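Long-range contact in response regulator FixJ (Bradyrhizobium japonicum, PDB 5XT2), which switches on transcription of the nitrogen-fixation regulator genes nifA and fixK once it has been activated by the sensor FixL: residues T93-V98 with E114-D119. Residues are numbered along the deposited sequence; the frame is centred on the assembly and turned at random.
Sequences TGHGDV and EKPFED. With FMT (formic acid), chain J.
One face of the His95 ring lies over the side chain of Glu114. CB of Glu114 sits 4.2 Å from the ring centroid, 27° off the normal, a CH-pi contact. CD of Pro116 lies near the ring plane, 4.4 Å from NE2. The imidazole and the Glu114 carboxylate are turned 70° apart. Glu114 chi1 (54°) sets CG between the backbone N and the carbonyl carbon, and a bend at chi2 leads the acid to a salt bridge with Arg121. One water links His95 NE2 (2.9 Å) to Pro116 O. Another accepts from His95 N and donates to Lys115 O.

Strands 89-94 and 111-115 run parallel, with Thr93 opposite Glu114. Lys115 N donates to Thr93 O at 2.9 Å. Thr93 OG1 donates a hydrogen bond to Gly94 O (2.8 Å) from above the carbonyl plane. Asp97 N reaches the same oxygen from the opposite face, tying the strand end to the 3-10 turn.

The contact joins the C-terminal ends of both strands of a beta-alpha-beta unit in a CheY-like receiver domain. Lys115, before a cis peptide to Pro116, matches the conserved lysine of this family. Its NZ lies 3.2 Å from O1 of a formic acid, probably from the crystallisation liquor, which bonds weakly to Gly94 N. Its side chain is near Asp21, Asp65 and a magnesium ion. Lys115 probably adds positive charge to an acidic, metal-binding pocket.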
loop_
_atom_site.group_PDB
_atom_site.type_symbol
_atom_site.label_atom_id
_atom_site.label_comp_id
_atom_site.label_asym_id
_atom_site.label_seq_id
_atom_site.Cartn_x
_atom_site.Cartn_y
_atom_site.Cartn_z
ATOM N N THR A 93 -5.879 -8.192 21.103
ATOM C CA THR A 93 -5.425 -9.418 21.735
ATOM C C THR A 93 -5.932 -9.526 23.180
ATOM O O THR A 93 -6.155 -8.517 23.874
ATOM C CB THR A 93 -3.925 -9.473 21.708
ATOM O OG1 THR A 93 -3.484 -10.643 22.398
ATOM C CG2 THR A 93 -3.394 -8.288 22.419
ATOM N N GLY A 94 -6.128 -10.759 23.631
ATOM C CA GLY A 94 -6.241 -10.997 25.039
ATOM C C GLY A 94 -4.861 -11.200 25.657
ATOM O O GLY A 94 -3.943 -11.621 24.960
ATOM N N HIS A 95 -4.761 -10.907 26.965
ATOM C CA HIS A 95 -3.488 -10.910 27.691
ATOM C C HIS A 95 -2.652 -12.164 27.398
ATOM O O HIS A 95 -1.463 -12.059 27.047
ATOM C CB HIS A 95 -3.779 -10.741 29.192
ATOM C CG HIS A 95 -4.171 -9.341 29.561
ATOM N ND1 HIS A 95 -3.293 -8.277 29.493
ATOM C CD2 HIS A 95 -5.371 -8.807 29.877
ATOM C CE1 HIS A 95 -3.923 -7.162 29.829
ATOM N NE2 HIS A 95 -5.190 -7.455 30.054
ATOM N N GLY A 96 -3.284 -13.354 27.440
ATOM C CA GLY A 96 -2.551 -14.576 27.159
ATOM C C GLY A 96 -1.925 -14.615 25.770
ATOM O O GLY A 96 -0.882 -15.239 25.569
ATOM N N ASP A 97 -2.528 -13.937 24.808
ATOM C CA ASP A 97 -2.068 -13.962 23.429
ATOM C C ASP A 97 -1.110 -12.841 23.076
ATOM O O ASP A 97 -0.762 -12.703 21.891
ATOM C CB ASP A 97 -3.278 -13.880 22.426
ATOM C CG ASP A 97 -4.446 -14.789 22.828
ATOM O OD1 ASP A 97 -4.185 -16.006 22.955
ATOM O OD2 ASP A 97 -5.615 -14.308 22.929
ATOM N N VAL A 98 -0.693 -12.013 24.025
ATOM C CA VAL A 98 0.207 -10.928 23.622
ATOM C C VAL A 98 1.458 -11.451 22.892
ATOM O O VAL A 98 1.897 -10.791 21.944
ATOM C CB VAL A 98 0.572 -10.033 24.826
ATOM C CG1 VAL A 98 1.769 -9.149 24.508
ATOM C CG2 VAL A 98 -0.617 -9.156 25.214
ATOM N N GLU A 114 -4.437 -4.780 24.191
ATOM C CA GLU A 114 -4.880 -5.906 24.982
ATOM C C GLU A 114 -6.210 -5.534 25.616
ATOM O O GLU A 114 -6.455 -4.360 25.917
ATOM C CB GLU A 114 -3.793 -6.334 26.015
ATOM C CG GLU A 114 -3.218 -5.337 26.960
ATOM C CD GLU A 114 -2.280 -4.251 26.382
ATOM O OE1 GLU A 114 -2.611 -3.575 25.381
ATOM O OE2 GLU A 114 -1.250 -4.012 27.040
ATOM N N LYS A 115 -7.103 -6.512 25.686
ATOM C CA LYS A 115 -8.484 -6.432 26.152
ATOM C C LYS A 115 -8.571 -6.697 27.657
ATOM O O LYS A 115 -7.891 -7.578 28.172
ATOM C CB LYS A 115 -9.337 -7.437 25.367
ATOM C CG LYS A 115 -9.189 -7.158 23.910
ATOM C CD LYS A 115 -9.612 -8.255 22.966
ATOM C CE LYS A 115 -10.441 -9.267 23.558
ATOM N NZ LYS A 115 -10.438 -10.491 22.680
ATOM N N PRO A 116 -9.354 -5.962 28.430
ATOM C CA PRO A 116 -10.243 -4.886 27.991
ATOM C C PRO A 116 -9.443 -3.656 27.784
ATOM O O PRO A 116 -8.335 -3.569 28.331
ATOM C CB PRO A 116 -11.175 -4.683 29.167
ATOM C CG PRO A 116 -10.310 -5.034 30.348
ATOM C CD PRO A 116 -9.342 -6.118 29.894
ATOM N N PHE A 117 -10.028 -2.709 27.055
ATOM C CA PHE A 117 -9.386 -1.432 26.812
ATOM C C PHE A 117 -10.421 -0.330 26.742
ATOM O O PHE A 117 -11.596 -0.568 26.444
ATOM C CB PHE A 117 -8.580 -1.450 25.519
ATOM C CG PHE A 117 -9.375 -1.850 24.301
ATOM C CD1 PHE A 117 -10.242 -0.950 23.682
ATOM C CD2 PHE A 117 -9.208 -3.100 23.735
ATOM C CE1 PHE A 117 -10.936 -1.314 22.537
ATOM C CE2 PHE A 117 -9.900 -3.462 22.580
ATOM C CZ PHE A 117 -10.762 -2.573 21.989
ATOM N N GLU A 118 -9.947 0.897 26.964
ATOM C CA GLU A 118 -10.798 2.073 26.931
ATOM C C GLU A 118 -10.960 2.526 25.489
ATOM O O GLU A 118 -10.048 2.397 24.674
ATOM C CB GLU A 118 -10.188 3.182 27.781
ATOM C CG GLU A 118 -10.055 2.855 29.255
ATOM C CD GLU A 118 -11.403 2.668 29.930
ATOM O OE1 GLU A 118 -12.232 3.620 29.929
ATOM O OE2 GLU A 118 -11.630 1.548 30.453
ATOM N N ASP A 119 -12.138 3.073 25.180
ATOM C CA ASP A 119 -12.465 3.428 23.795
ATOM C C ASP A 119 -11.529 4.487 23.253
ATOM O O ASP A 119 -11.058 4.391 22.111
ATOM C CB ASP A 119 -13.911 3.898 23.699
ATOM C CG ASP A 119 -14.890 2.890 24.310
ATOM O OD1 ASP A 119 -14.475 1.745 24.628
ATOM O OD2 ASP A 119 -16.083 3.247 24.468
HETATM C C FMT J . -9.033 -13.375 23.332
HETATM O O1 FMT J . -10.144 -13.652 22.840
HETATM O O2 FMT J . -7.944 -13.406 22.703
HETATM O O HOH W 1 -6.325 -4.774 29.982
HETATM O O HOH W 2 -7.481 -10.333 28.076
#